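Local coordinates for protein putative hydrolase (Chloroflexus aurantiacus J-10-fl, PDB 3CMN) that is a putative hydrolase, probably a zincin-like metallopeptidase that would cleave peptide bonds with the help of a metal ion, at residues E46-M51 and L156-P161; R165-L170 and D176-I181; N345-D350 and G356-R361. All blocks are in the same frame, centred on the assembly; numbering follows the deposited sequence.

Overall arrangement
Contacts 1 and 2 are neighbours, their centres 12 Å apart. Both use helix 160-169, and they touch through a salt bridge between E160 of contact 1 and R178 of contact 2. Contact 1 joins helix 41-63 to strand 155-158, one of two parallel strands in this mostly helical chain. Contact 2 packs helix 160-169 on helix 174-193, which carries an HExxH sequence, probably the metal-binding motif expected of a zincin-like protein. No metal is bound to its histidines here. Contact 3 comes last along the chain, near the C-terminus. Its centre is about 36 Å from that of contact 1, on the opposite side of the chain's centre. It ties the loop before helix 349-353 to helix 355-363.

Contact 1 of 3, residues E46-M51 and L156-P161; sequences EQYARM and LYFVEP
An offset (parallel-displaced) aromatic stack joins Y48 of helix 41-63 to F158 of strand 155-158. The ring centroids lie 4.0 Å apart and the planes differ by 8°. CE2 of Y48 comes within 3.5 Å of CD2 of F158. The slide between the rings sets F158 CG over the centre of the Y48 ring. F158 CB adds a CH-pi contact over the same face, 3.9 Å from the Y48 centroid. Y48 has CG anti to its carbonyl carbon (chi1 -72°), which sends the ring out toward the strand. E160, in the first turn of the next helix, meets the far end of this ring at its edge: its CG lies 3.6 Å from Y48 OH. The carboxylate itself turns to R178, with which OE2 of E160 forms a salt bridge. I163 touches both side chains, and F158 also touches E185 of the HExxH sequence, so the stack lies next to the probable metal-binding helix. The contact is buried and apolar. Y48 OH has no polar partner in the model, so stacking and close packing, rather than a hydrogen bond of the phenol, hold the tyrosine here.

Contact 2 of 3, residues R165-L170 and D176-I181; sequences RVQQQL and DFRLWI
V166 and Q167 of helix 160-169 meet F177 and R178 of helix 174-193. These are two consecutive helices joined by a short loop, running roughly antiparallel (131° between the short axes), with a closest approach of 10.6 Å. The second helix runs on into the HExxH sequence, so the contact lies in the same helix, ahead of the probable metal-binding residues.

V166 comes first. Its CG1 lies anti to the backbone N (chi1 176°) and reaches CZ of F177 at 3.8 Å. The valine and phenylalanine side chains cross at about a right angle. V166 also touches R293 of helix 283-307.

Q167 follows and makes two kinds of contact. Its CB packs obliquely against the F177 ring, 3.5 Å from CD2. Beyond CB the chain bends at chi2 (-131°) and brings the amide to R178. NH1 of R178 donates to OE1 of Q167 over 2.8 Å, and the bond is nearly straight. The oxygen sits in the guanidinium plane, while the amide plane stands steeply to it. Q167 NE2 is hydrogen-bonded to the carbonyl of L172 in the connecting loop, so both ends of the amide are held. Shortening this side chain to an alanine is likely to leave the L172 carbonyl without this donor and R178 NH1 without one of its acceptors, although CB could still touch F177.

R178 has further partners. NH1 also bonds to the carbonyl of D174, and NH2 forms a salt bridge with E160. The carboxylate of E160 probably balances much of its charge. A water molecule completes the polar corner: it donates to Q167 OE1 at 3.0 Å and accepts a weak bond from R178 NH2 at 2.6 Å.

Contact 3 of 3, residues N345-D350 and G356-R361; sequences NLPSMD and GQWIVR
W358 and R361 of helix 355-363 fold back on the carbonyls of N345 and L346, pinning the loop that leads into the short helix 349-353 against helix 355-363, near the C-terminal end of the chain. S348 is the N-cap of helix 349-353, and its backbone N bonds in return to the side chain of E351, as in a capping box.

W358 is the first residue of the second helix to make close contact. Its CG is anti to the backbone N (chi1 -175°), and this turns the indole toward the incoming loop. NE1 donates to the backbone O of N345 over 2.8 Å. The N-H points well at the oxygen, which lies in the indole plane. The approach to the carbonyl is less regular, since the nitrogen stands above the carbonyl plane. CD1 of the same ring packs obliquely on CB of P347 at 3.6 Å. F323 of helix 319-331 meets the indole edge-to-face and also touches P347, so the tryptophan and the proline share a partner.

R361, one turn later, bends at chi3 (67°) and passes its guanidinium edge to the loop. NH1 bonds to the carbonyl of E344, and NE forms a salt bridge with E351. This carboxylate is the main partner of the arginine and probably steadies the guanidinium beside the loop. The bond to the loop carbonyl of L346 is weak: NH2 of R361 lies 3.0 Å from O of L346, with an N-H...O angle of 127°.

Contact 1 of 3, residues E46-M51 and L156-P161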
# COMPACT_ATOMS: atom_id res chain seq x y z
N GLU A 46 1.13 -11.39 -20.03
CA GLU A 46 -0.18 -11.77 -20.56
C GLU A 46 -1.15 -11.96 -19.41
O GLU A 46 -2.24 -11.40 -19.39
CB GLU A 46 -0.12 -13.10 -21.32
CG GLU A 46 0.62 -13.10 -22.65
CD GLU A 46 -0.23 -12.57 -23.79
OE1 GLU A 46 0.15 -12.78 -24.96
OE2 GLU A 46 -1.28 -11.95 -23.53
N GLN A 47 -0.74 -12.78 -18.45
CA GLN A 47 -1.55 -13.10 -17.30
C GLN A 47 -2.01 -11.85 -16.56
O GLN A 47 -3.20 -11.63 -16.40
CB GLN A 47 -0.76 -14.02 -16.37
CG GLN A 47 -1.53 -14.62 -15.21
CD GLN A 47 -0.64 -15.47 -14.33
OE1 GLN A 47 0.59 -15.38 -14.41
NE2 GLN A 47 -1.25 -16.28 -13.47
N TYR A 48 -1.05 -11.04 -16.12
CA TYR A 48 -1.36 -9.80 -15.40
C TYR A 48 -2.19 -8.84 -16.26
O TYR A 48 -3.14 -8.22 -15.76
CB TYR A 48 -0.08 -9.08 -14.94
CG TYR A 48 0.63 -9.75 -13.80
CD1 TYR A 48 1.95 -10.19 -13.94
CD2 TYR A 48 -0.01 -9.97 -12.60
CE1 TYR A 48 2.60 -10.83 -12.90
CE2 TYR A 48 0.63 -10.61 -11.55
CZ TYR A 48 1.93 -11.04 -11.71
OH TYR A 48 2.54 -11.72 -10.67
N ALA A 49 -1.85 -8.73 -17.53
CA ALA A 49 -2.58 -7.83 -18.42
C ALA A 49 -4.06 -8.16 -18.42
O ALA A 49 -4.90 -7.27 -18.29
CB ALA A 49 -2.03 -7.92 -19.84
N ARG A 50 -4.39 -9.45 -18.55
CA ARG A 50 -5.79 -9.83 -18.56
C ARG A 50 -6.40 -9.76 -17.17
O ARG A 50 -7.59 -9.48 -17.03
CB ARG A 50 -5.97 -11.22 -19.16
CG ARG A 50 -5.42 -12.35 -18.31
CD ARG A 50 -6.05 -13.67 -18.69
NE ARG A 50 -6.02 -14.57 -17.54
CZ ARG A 50 -5.04 -15.43 -17.30
NH1 ARG A 50 -4.02 -15.52 -18.14
NH2 ARG A 50 -5.05 -16.15 -16.19
N MET A 51 -5.62 -10.02 -16.12
CA MET A 51 -6.18 -9.95 -14.77
C MET A 51 -6.55 -8.50 -14.40
O MET A 51 -7.47 -8.28 -13.61
CB MET A 51 -5.21 -10.54 -13.72
CG MET A 51 -4.85 -12.01 -13.92
SD MET A 51 -3.90 -12.65 -12.56
CE MET A 51 -4.25 -14.41 -12.69
N LEU A 156 0.51 -0.51 -13.56
CA LEU A 156 0.75 -1.26 -12.33
C LEU A 156 1.93 -2.19 -12.58
O LEU A 156 2.14 -2.65 -13.70
CB LEU A 156 -0.48 -2.09 -11.95
CG LEU A 156 -1.69 -1.36 -11.35
CD1 LEU A 156 -2.84 -2.33 -11.18
CD2 LEU A 156 -1.31 -0.77 -9.99
N TYR A 157 2.71 -2.45 -11.53
CA TYR A 157 3.84 -3.37 -11.66
C TYR A 157 3.71 -4.45 -10.63
O TYR A 157 3.06 -4.28 -9.60
CB TYR A 157 5.20 -2.65 -11.54
CG TYR A 157 5.53 -2.01 -10.19
CD1 TYR A 157 5.80 -2.80 -9.06
CD2 TYR A 157 5.59 -0.62 -10.05
CE1 TYR A 157 6.13 -2.22 -7.83
CE2 TYR A 157 5.93 -0.02 -8.82
CZ TYR A 157 6.19 -0.83 -7.72
OH TYR A 157 6.49 -0.25 -6.50
N PHE A 158 4.32 -5.59 -10.92
CA PHE A 158 4.29 -6.74 -10.04
C PHE A 158 5.71 -7.27 -9.97
O PHE A 158 6.35 -7.44 -11.00
CB PHE A 158 3.35 -7.81 -10.60
CG PHE A 158 1.95 -7.31 -10.89
CD1 PHE A 158 1.66 -6.61 -12.05
CD2 PHE A 158 0.92 -7.49 -9.96
CE1 PHE A 158 0.38 -6.09 -12.29
CE2 PHE A 158 -0.36 -6.99 -10.18
CZ PHE A 158 -0.63 -6.28 -11.35
N VAL A 159 6.21 -7.47 -8.77
CA VAL A 159 7.53 -8.08 -8.64
C VAL A 159 7.42 -9.60 -8.62
O VAL A 159 7.48 -10.21 -7.56
CB VAL A 159 8.27 -7.58 -7.39
CG1 VAL A 159 9.74 -7.95 -7.46
CG2 VAL A 159 8.09 -6.08 -7.23
N GLU A 160 7.15 -10.20 -9.77
CA GLU A 160 6.81 -11.60 -9.96
C GLU A 160 7.74 -12.50 -9.15
O GLU A 160 7.25 -13.53 -8.64
CB GLU A 160 6.86 -11.98 -11.44
CG GLU A 160 5.70 -12.85 -11.90
CD GLU A 160 5.89 -14.31 -11.54
OE1 GLU A 160 7.04 -14.79 -11.61
OE2 GLU A 160 4.89 -14.97 -11.19
N PRO A 161 9.04 -12.26 -9.08
CA PRO A 161 9.92 -13.17 -8.34
C PRO A 161 9.49 -13.38 -6.90
O PRO A 161 9.44 -14.52 -6.43
CB PRO A 161 11.29 -12.50 -8.45
CG PRO A 161 11.22 -11.82 -9.80
CD PRO A 161 9.82 -11.23 -9.79

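Contact 2 of 3, residues R165-L170 and D176-I181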
# COMPACT_ATOMS: atom_id res chain seq x y z
N ARG A 165 7.69 -16.68 -5.10
CA ARG A 165 8.23 -17.28 -3.89
C ARG A 165 7.21 -17.39 -2.77
O ARG A 165 7.23 -18.35 -2.01
CB ARG A 165 9.45 -16.49 -3.42
CG ARG A 165 10.67 -16.75 -4.27
CD ARG A 165 11.75 -15.71 -4.07
NE ARG A 165 12.94 -16.05 -4.84
CZ ARG A 165 12.95 -16.21 -6.17
NH1 ARG A 165 11.83 -16.04 -6.87
NH2 ARG A 165 14.07 -16.55 -6.78
N VAL A 166 6.32 -16.41 -2.65
CA VAL A 166 5.31 -16.46 -1.61
C VAL A 166 4.28 -17.53 -1.96
O VAL A 166 3.92 -18.34 -1.12
CB VAL A 166 4.58 -15.10 -1.43
CG1 VAL A 166 3.47 -15.24 -0.41
CG2 VAL A 166 5.56 -14.02 -0.97
N GLN A 167 3.82 -17.52 -3.21
CA GLN A 167 2.83 -18.49 -3.67
C GLN A 167 3.26 -19.91 -3.36
O GLN A 167 2.46 -20.73 -2.91
CB GLN A 167 2.65 -18.39 -5.19
CG GLN A 167 1.66 -19.41 -5.75
CD GLN A 167 2.19 -20.19 -6.96
OE1 GLN A 167 2.53 -19.62 -8.00
NE2 GLN A 167 2.23 -21.50 -6.82
N GLN A 168 4.53 -20.19 -3.61
CA GLN A 168 5.07 -21.52 -3.40
C GLN A 168 5.37 -21.85 -1.95
O GLN A 168 5.21 -22.99 -1.53
CB GLN A 168 6.31 -21.70 -4.28
CG GLN A 168 5.95 -21.85 -5.76
CD GLN A 168 6.84 -21.03 -6.67
OE1 GLN A 168 8.06 -21.02 -6.53
NE2 GLN A 168 6.23 -20.34 -7.63
N GLN A 169 5.81 -20.86 -1.18
CA GLN A 169 6.08 -21.10 0.22
C GLN A 169 4.76 -21.35 0.96
O GLN A 169 4.74 -22.02 1.99
CB GLN A 169 6.80 -19.90 0.85
CG GLN A 169 8.32 -19.99 0.78
CD GLN A 169 8.97 -18.74 0.23
OE1 GLN A 169 8.88 -17.65 0.81
NE2 GLN A 169 9.64 -18.88 -0.92
N LEU A 170 3.67 -20.81 0.44
CA LEU A 170 2.37 -20.97 1.06
C LEU A 170 1.52 -22.07 0.43
O LEU A 170 0.37 -22.25 0.81
CB LEU A 170 1.59 -19.65 0.99
CG LEU A 170 2.22 -18.46 1.70
CD1 LEU A 170 1.34 -17.24 1.49
CD2 LEU A 170 2.39 -18.76 3.19
N ASP A 176 -4.85 -18.33 -8.83
CA ASP A 176 -5.61 -17.67 -7.77
C ASP A 176 -4.85 -16.62 -6.98
O ASP A 176 -5.39 -15.53 -6.70
CB ASP A 176 -6.20 -18.73 -6.84
CG ASP A 176 -7.37 -19.46 -7.47
OD1 ASP A 176 -7.44 -19.53 -8.71
OD2 ASP A 176 -8.21 -19.99 -6.72
N PHE A 177 -3.61 -16.92 -6.61
CA PHE A 177 -2.83 -15.97 -5.85
C PHE A 177 -2.51 -14.70 -6.65
O PHE A 177 -2.59 -13.60 -6.12
CB PHE A 177 -1.53 -16.60 -5.36
CG PHE A 177 -0.71 -15.69 -4.50
CD1 PHE A 177 -1.30 -15.01 -3.43
CD2 PHE A 177 0.64 -15.52 -4.74
CE1 PHE A 177 -0.54 -14.16 -2.61
CE2 PHE A 177 1.41 -14.68 -3.94
CZ PHE A 177 0.81 -14.00 -2.86
N ARG A 178 -2.17 -14.86 -7.92
CA ARG A 178 -1.86 -13.70 -8.74
C ARG A 178 -3.08 -12.86 -9.09
O ARG A 178 -2.96 -11.67 -9.35
CB ARG A 178 -1.10 -14.14 -10.00
CG ARG A 178 0.32 -14.54 -9.67
CD ARG A 178 1.04 -15.05 -10.88
NE ARG A 178 2.40 -15.45 -10.53
CZ ARG A 178 2.71 -16.49 -9.78
NH1 ARG A 178 1.76 -17.27 -9.28
NH2 ARG A 178 3.98 -16.76 -9.52
N LEU A 179 -4.26 -13.48 -9.09
CA LEU A 179 -5.48 -12.72 -9.35
C LEU A 179 -5.78 -11.99 -8.05
O LEU A 179 -6.25 -10.86 -8.06
CB LEU A 179 -6.65 -13.63 -9.73
CG LEU A 179 -8.00 -12.88 -9.86
CD1 LEU A 179 -7.87 -11.79 -10.94
CD2 LEU A 179 -9.12 -13.85 -10.21
N TRP A 180 -5.50 -12.66 -6.94
CA TRP A 180 -5.72 -12.09 -5.62
C TRP A 180 -4.87 -10.82 -5.50
O TRP A 180 -5.34 -9.78 -5.04
CB TRP A 180 -5.31 -13.09 -4.54
CG TRP A 180 -5.45 -12.56 -3.14
CD1 TRP A 180 -6.58 -12.57 -2.37
CD2 TRP A 180 -4.44 -11.91 -2.35
NE1 TRP A 180 -6.34 -11.98 -1.16
CE2 TRP A 180 -5.04 -11.56 -1.11
CE3 TRP A 180 -3.10 -11.59 -2.56
CZ2 TRP A 180 -4.33 -10.91 -0.09
CZ3 TRP A 180 -2.39 -10.93 -1.55
CH2 TRP A 180 -3.02 -10.60 -0.33
N ILE A 181 -3.62 -10.93 -5.93
CA ILE A 181 -2.67 -9.82 -5.90
C ILE A 181 -3.07 -8.69 -6.82
O ILE A 181 -2.95 -7.52 -6.47
CB ILE A 181 -1.26 -10.33 -6.27
CG1 ILE A 181 -0.66 -11.04 -5.06
CG2 ILE A 181 -0.37 -9.17 -6.72
CD1 ILE A 181 0.64 -11.73 -5.35
O HOH W 1 5.03 -19.15 -9.56

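Contact 3 of 3, residues N345-D350 and G356-R361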
# COMPACT_ATOMS: atom_id res chain seq x y z
N ASN A 345 -14.36 13.19 6.39
CA ASN A 345 -15.21 12.01 6.59
C ASN A 345 -14.45 10.75 6.98
O ASN A 345 -15.06 9.70 7.15
CB ASN A 345 -16.06 11.74 5.34
CG ASN A 345 -17.18 12.75 5.17
OD1 ASN A 345 -17.36 13.63 6.01
ND2 ASN A 345 -17.95 12.62 4.09
N LEU A 346 -13.13 10.86 7.09
CA LEU A 346 -12.32 9.71 7.49
C LEU A 346 -12.51 9.59 8.98
O LEU A 346 -12.60 10.60 9.68
CB LEU A 346 -10.84 9.94 7.21
CG LEU A 346 -10.32 10.05 5.77
CD1 LEU A 346 -8.88 10.48 5.82
CD2 LEU A 346 -10.47 8.71 5.05
N PRO A 347 -12.57 8.36 9.50
CA PRO A 347 -12.75 8.22 10.95
C PRO A 347 -11.44 8.51 11.67
O PRO A 347 -10.37 8.48 11.06
CB PRO A 347 -13.15 6.76 11.09
CG PRO A 347 -12.34 6.10 10.02
CD PRO A 347 -12.54 7.05 8.84
N SER A 348 -11.54 8.81 12.96
CA SER A 348 -10.36 9.05 13.76
C SER A 348 -9.95 7.63 14.16
O SER A 348 -10.67 6.68 13.86
CB SER A 348 -10.71 9.86 15.01
OG SER A 348 -11.61 9.13 15.83
N MET A 349 -8.81 7.48 14.84
CA MET A 349 -8.42 6.15 15.27
C MET A 349 -9.49 5.66 16.24
O MET A 349 -9.82 4.48 16.28
CB MET A 349 -7.04 6.17 15.93
CG MET A 349 -5.89 6.00 14.94
SD MET A 349 -6.07 4.52 13.90
CE MET A 349 -6.20 3.29 15.15
N ASP A 350 -10.04 6.59 17.01
CA ASP A 350 -11.11 6.27 17.96
C ASP A 350 -12.33 5.72 17.24
O ASP A 350 -12.86 4.67 17.61
CB ASP A 350 -11.50 7.51 18.75
CG ASP A 350 -10.71 7.67 20.03
OD1 ASP A 350 -10.74 6.73 20.86
OD2 ASP A 350 -10.06 8.72 20.21
N GLY A 356 -19.60 3.13 15.61
CA GLY A 356 -20.80 3.85 16.00
C GLY A 356 -20.62 5.36 16.00
O GLY A 356 -21.45 6.08 15.44
N GLN A 357 -19.55 5.83 16.64
CA GLN A 357 -19.25 7.26 16.72
C GLN A 357 -19.24 7.86 15.32
O GLN A 357 -19.77 8.95 15.08
CB GLN A 357 -17.88 7.48 17.36
CG GLN A 357 -17.88 8.41 18.58
CD GLN A 357 -16.48 8.78 19.04
OE1 GLN A 357 -15.76 9.51 18.36
NE2 GLN A 357 -16.09 8.27 20.21
N TRP A 358 -18.63 7.15 14.38
CA TRP A 358 -18.52 7.61 13.01
C TRP A 358 -19.87 7.65 12.30
O TRP A 358 -20.18 8.61 11.58
CB TRP A 358 -17.57 6.71 12.22
CG TRP A 358 -17.32 7.19 10.83
CD1 TRP A 358 -16.40 8.13 10.44
CD2 TRP A 358 -17.98 6.75 9.64
NE1 TRP A 358 -16.45 8.29 9.07
CE2 TRP A 358 -17.41 7.46 8.56
CE3 TRP A 358 -19.01 5.83 9.38
CZ2 TRP A 358 -17.82 7.27 7.24
CZ3 TRP A 358 -19.42 5.64 8.06
CH2 TRP A 358 -18.82 6.36 7.00
N ILE A 359 -20.68 6.61 12.50
CA ILE A 359 -21.98 6.53 11.87
C ILE A 359 -22.84 7.71 12.32
O ILE A 359 -23.51 8.35 11.51
CB ILE A 359 -22.67 5.17 12.18
CG1 ILE A 359 -21.84 4.04 11.55
CG2 ILE A 359 -24.10 5.14 11.63
CD1 ILE A 359 -22.43 2.66 11.70
N VAL A 360 -22.78 8.01 13.61
CA VAL A 360 -23.53 9.12 14.17
C VAL A 360 -23.04 10.44 13.56
O VAL A 360 -23.84 11.24 13.06
CB VAL A 360 -23.38 9.17 15.70
CG1 VAL A 360 -24.03 10.41 16.26
CG2 VAL A 360 -24.00 7.93 16.31
N ARG A 361 -21.73 10.66 13.58
CA ARG A 361 -21.16 11.88 13.03
C ARG A 361 -21.52 12.08 11.56
O ARG A 361 -21.74 13.22 11.13
CB ARG A 361 -19.63 11.88 13.19
CG ARG A 361 -18.95 13.17 12.71
CD ARG A 361 -17.52 13.28 13.23
NE ARG A 361 -16.61 12.29 12.67
CZ ARG A 361 -15.95 12.42 11.52
NH1 ARG A 361 -16.07 13.53 10.78
NH2 ARG A 361 -15.14 11.46 11.10